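Local coordinates for phiAB6 tailspike (Unidentified phage, PDB 5JS4), which forms the phage tailspike that fragments the exopolysaccharide of Acinetobacter baumannii, probably binding it along its beta-helix trimer, at residues Y394-P405 with Q421-R432. Numbering follows the deposited sequence.
Sequences YSQNAGIYCEDP and QLGDGHAMIFDR
Ile400 and Met428 pack side by side within the right-handed parallel beta-helix of the tailspike, where 398-402 and 426-430 are equivalent strands of consecutive coils. The parallel register rests on bonds running both ways: Ile429 N reaches Ile400 O, Cys402 N reaches Ile429 O at 2.9 Å with an N-H...O angle of 173°, and Asp431 N reaches Cys402 O.

The tight side is the helix interior. Here Met428 bends at its last torsion, which brings CE to 3.8 Å from Ile400 CD1, and Cys402 CB lies 3.7 Å from Phe430 CD1. Phe387 and Leu382 of strand 381-393, touching Ile400 and Phe430 respectively, continue this core.

On the outer face, Ile429 CD1 meets Ala398 CB at 3.9 Å, while its CB and CG2 lie against Tyr401 CD1. Polar groups and water take over further along. In the loops before the corners at Gly399-Ile400 and Ala427, water 2 accepts from Gly425 N, donates to His426 O and bonds Ser395 OG. Water 1 lies within bonding distance of both Tyr394 O and Asp424 OD2, whose sister oxygen OD1 forms a salt bridge with Lys470. Tyr394, its ring edge against Leu422 CB (CD1 at 3.5 Å), also lines a pocket that holds malonic acid, probably from the crystallisation liquor.

At the other end, Arg432 NH2 donates to Glu403 O, which lies in the guanidinium plane, and water 6 bridges NH2 to Glu403 OE2. Tyr401 CG stands opposite the backbone N (chi1 173°), carrying OH to the syn side of Asp431 OD2 at 2.6 Å, 31° out of the carboxylate plane.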
# COMPACT_ATOMS: atom_id res chain seq x y z
N TYR A 394 0.45 -27.85 -5.84
CA TYR A 394 0.56 -28.94 -6.83
C TYR A 394 -0.44 -28.90 -7.99
O TYR A 394 -0.68 -29.94 -8.61
CB TYR A 394 0.48 -30.32 -6.15
CG TYR A 394 1.22 -30.47 -4.83
CD1 TYR A 394 2.44 -29.85 -4.60
CD2 TYR A 394 0.69 -31.26 -3.81
CE1 TYR A 394 3.11 -30.00 -3.39
CE2 TYR A 394 1.34 -31.42 -2.61
CZ TYR A 394 2.55 -30.78 -2.40
OH TYR A 394 3.19 -30.94 -1.19
N SER A 395 -1.01 -27.74 -8.31
CA SER A 395 -1.88 -27.65 -9.49
C SER A 395 -1.09 -28.01 -10.74
O SER A 395 0.11 -27.75 -10.82
CB SER A 395 -2.50 -26.25 -9.64
OG SER A 395 -1.51 -25.26 -9.80
N GLN A 396 -1.76 -28.62 -11.70
CA GLN A 396 -1.09 -29.08 -12.92
C GLN A 396 -1.10 -28.02 -14.02
O GLN A 396 -0.23 -28.02 -14.89
CB GLN A 396 -1.74 -30.38 -13.41
CG GLN A 396 -1.53 -31.54 -12.45
CD GLN A 396 -2.79 -32.34 -12.19
OE1 GLN A 396 -3.76 -32.28 -12.95
NE2 GLN A 396 -2.78 -33.10 -11.10
N ASN A 397 -2.07 -27.11 -13.97
CA ASN A 397 -2.19 -26.05 -14.97
C ASN A 397 -2.21 -24.66 -14.34
O ASN A 397 -1.43 -23.78 -14.74
CB ASN A 397 -3.45 -26.25 -15.81
CG ASN A 397 -3.58 -25.24 -16.94
OD1 ASN A 397 -4.51 -24.43 -16.96
ND2 ASN A 397 -2.63 -25.27 -17.87
N ALA A 398 -3.10 -24.46 -13.38
CA ALA A 398 -3.23 -23.16 -12.72
C ALA A 398 -3.90 -23.28 -11.36
O ALA A 398 -4.76 -24.12 -11.15
CB ALA A 398 -4.01 -22.19 -13.60
N GLY A 399 -3.49 -22.42 -10.43
CA GLY A 399 -4.19 -22.29 -9.16
C GLY A 399 -5.55 -21.65 -9.38
O GLY A 399 -6.56 -22.12 -8.86
N ILE A 400 -5.56 -20.57 -10.16
CA ILE A 400 -6.78 -19.83 -10.48
C ILE A 400 -6.81 -19.57 -11.99
O ILE A 400 -5.85 -19.02 -12.54
CB ILE A 400 -6.85 -18.49 -9.72
CG1 ILE A 400 -6.73 -18.72 -8.21
CG2 ILE A 400 -8.15 -17.76 -10.05
CD1 ILE A 400 -6.48 -17.47 -7.40
N TYR A 401 -7.90 -19.96 -12.64
CA TYR A 401 -8.05 -19.81 -14.08
C TYR A 401 -9.34 -19.06 -14.42
O TYR A 401 -10.42 -19.44 -13.96
CB TYR A 401 -8.07 -21.18 -14.76
CG TYR A 401 -8.39 -21.12 -16.24
CD1 TYR A 401 -7.70 -20.27 -17.10
CD2 TYR A 401 -9.39 -21.93 -16.79
CE1 TYR A 401 -7.99 -20.22 -18.45
CE2 TYR A 401 -9.69 -21.88 -18.14
CZ TYR A 401 -8.98 -21.02 -18.97
OH TYR A 401 -9.27 -20.97 -20.31
N CYS A 402 -9.21 -18.00 -15.21
CA CYS A 402 -10.36 -17.22 -15.69
C CYS A 402 -10.28 -17.07 -17.21
O CYS A 402 -9.46 -16.31 -17.73
CB CYS A 402 -10.41 -15.85 -15.02
SG CYS A 402 -11.76 -14.79 -15.57
N GLU A 403 -11.15 -17.79 -17.91
CA GLU A 403 -11.19 -17.77 -19.37
C GLU A 403 -11.81 -16.48 -19.91
O GLU A 403 -11.31 -15.91 -20.88
CB GLU A 403 -11.99 -18.98 -19.88
CG GLU A 403 -12.05 -19.12 -21.39
CD GLU A 403 -12.94 -20.26 -21.86
OE1 GLU A 403 -13.59 -20.91 -21.02
OE2 GLU A 403 -12.99 -20.50 -23.09
N ASP A 404 -12.90 -16.04 -19.27
CA ASP A 404 -13.69 -14.89 -19.73
C ASP A 404 -14.04 -15.03 -21.21
O ASP A 404 -13.70 -14.17 -22.02
CB ASP A 404 -12.94 -13.58 -19.45
CG ASP A 404 -13.81 -12.33 -19.65
OD1 ASP A 404 -15.04 -12.46 -19.83
OD2 ASP A 404 -13.26 -11.21 -19.62
N PRO A 405 -14.73 -16.13 -21.58
CA PRO A 405 -14.96 -16.43 -22.99
C PRO A 405 -15.70 -15.34 -23.78
O PRO A 405 -15.49 -15.22 -24.99
CB PRO A 405 -15.80 -17.72 -22.95
CG PRO A 405 -16.40 -17.75 -21.59
CD PRO A 405 -15.38 -17.11 -20.69
N GLN A 421 2.40 -23.25 -4.39
CA GLN A 421 3.60 -24.08 -4.26
C GLN A 421 3.58 -25.31 -5.17
O GLN A 421 2.59 -26.04 -5.23
CB GLN A 421 3.82 -24.53 -2.81
CG GLN A 421 5.16 -25.23 -2.60
CD GLN A 421 5.51 -25.46 -1.13
OE1 GLN A 421 5.31 -24.58 -0.29
NE2 GLN A 421 6.05 -26.63 -0.83
N LEU A 422 4.70 -25.52 -5.86
CA LEU A 422 4.97 -26.75 -6.61
C LEU A 422 3.93 -27.09 -7.68
O LEU A 422 3.62 -28.27 -7.91
CB LEU A 422 5.21 -27.92 -5.64
CG LEU A 422 6.61 -27.93 -5.01
CD1 LEU A 422 6.66 -28.85 -3.80
CD2 LEU A 422 7.67 -28.33 -6.03
N GLY A 423 3.40 -26.06 -8.33
CA GLY A 423 2.51 -26.23 -9.47
C GLY A 423 3.30 -26.46 -10.75
O GLY A 423 4.35 -25.86 -10.95
N ASP A 424 2.77 -27.32 -11.62
CA ASP A 424 3.40 -27.61 -12.91
C ASP A 424 3.20 -26.48 -13.92
O ASP A 424 3.89 -26.44 -14.94
CB ASP A 424 2.84 -28.90 -13.52
CG ASP A 424 3.02 -30.10 -12.62
OD1 ASP A 424 4.13 -30.28 -12.07
OD2 ASP A 424 2.06 -30.88 -12.48
N GLY A 425 2.24 -25.60 -13.66
CA GLY A 425 1.92 -24.50 -14.56
C GLY A 425 2.06 -23.15 -13.88
O GLY A 425 3.05 -22.89 -13.21
N HIS A 426 1.04 -22.31 -14.05
CA HIS A 426 1.04 -20.95 -13.50
C HIS A 426 0.31 -20.87 -12.17
O HIS A 426 -0.44 -21.77 -11.79
CB HIS A 426 0.38 -19.99 -14.48
CG HIS A 426 1.25 -19.61 -15.64
ND1 HIS A 426 1.56 -20.48 -16.66
CD2 HIS A 426 1.86 -18.44 -15.94
CE1 HIS A 426 2.33 -19.87 -17.54
NE2 HIS A 426 2.53 -18.63 -17.13
N ALA A 427 0.54 -19.77 -11.46
CA ALA A 427 -0.26 -19.45 -10.28
C ALA A 427 -1.67 -19.05 -10.73
O ALA A 427 -2.66 -19.62 -10.29
CB ALA A 427 0.38 -18.33 -9.48
N MET A 428 -1.73 -18.05 -11.62
CA MET A 428 -3.00 -17.54 -12.14
C MET A 428 -2.91 -17.32 -13.64
O MET A 428 -1.92 -16.79 -14.14
CB MET A 428 -3.35 -16.21 -11.47
CG MET A 428 -3.43 -16.28 -9.95
SD MET A 428 -3.93 -14.72 -9.21
CE MET A 428 -5.65 -14.61 -9.71
N ILE A 429 -3.96 -17.73 -14.35
CA ILE A 429 -4.07 -17.49 -15.79
C ILE A 429 -5.39 -16.78 -16.10
O ILE A 429 -6.47 -17.32 -15.84
CB ILE A 429 -4.01 -18.80 -16.60
CG1 ILE A 429 -2.68 -19.52 -16.37
CG2 ILE A 429 -4.19 -18.51 -18.09
CD1 ILE A 429 -2.62 -20.91 -16.96
N PHE A 430 -5.27 -15.57 -16.64
CA PHE A 430 -6.38 -14.86 -17.25
C PHE A 430 -6.16 -14.91 -18.75
O PHE A 430 -5.18 -14.38 -19.25
CB PHE A 430 -6.39 -13.40 -16.79
CG PHE A 430 -6.64 -13.21 -15.32
CD1 PHE A 430 -7.94 -13.08 -14.83
CD2 PHE A 430 -5.58 -13.15 -14.42
CE1 PHE A 430 -8.17 -12.90 -13.48
CE2 PHE A 430 -5.81 -12.97 -13.07
CZ PHE A 430 -7.11 -12.85 -12.59
N ASP A 431 -7.07 -15.55 -19.49
CA ASP A 431 -6.93 -15.61 -20.95
C ASP A 431 -7.10 -14.22 -21.58
O ASP A 431 -6.60 -13.97 -22.67
CB ASP A 431 -7.94 -16.57 -21.57
CG ASP A 431 -7.59 -18.03 -21.34
OD1 ASP A 431 -6.45 -18.34 -20.93
OD2 ASP A 431 -8.47 -18.88 -21.58
N ARG A 432 -7.81 -13.33 -20.89
CA ARG A 432 -8.07 -12.00 -21.43
C ARG A 432 -7.68 -10.89 -20.44
O ARG A 432 -6.56 -10.90 -19.93
CB ARG A 432 -9.52 -11.93 -21.92
CG ARG A 432 -9.79 -12.91 -23.05
CD ARG A 432 -11.22 -12.83 -23.57
NE ARG A 432 -11.39 -13.60 -24.79
CZ ARG A 432 -11.46 -14.93 -24.86
NH1 ARG A 432 -11.62 -15.52 -26.05
NH2 ARG A 432 -11.39 -15.69 -23.77
O HOH W 1 1.77 -31.08 -9.69
O HOH W 2 0.28 -24.63 -11.78
O HOH W 3 1.32 -27.19 -17.04
O HOH W 4 0.20 -23.20 -17.25
O HOH W 5 -9.39 -13.51 -18.43
O HOH W 6 -12.22 -18.35 -24.79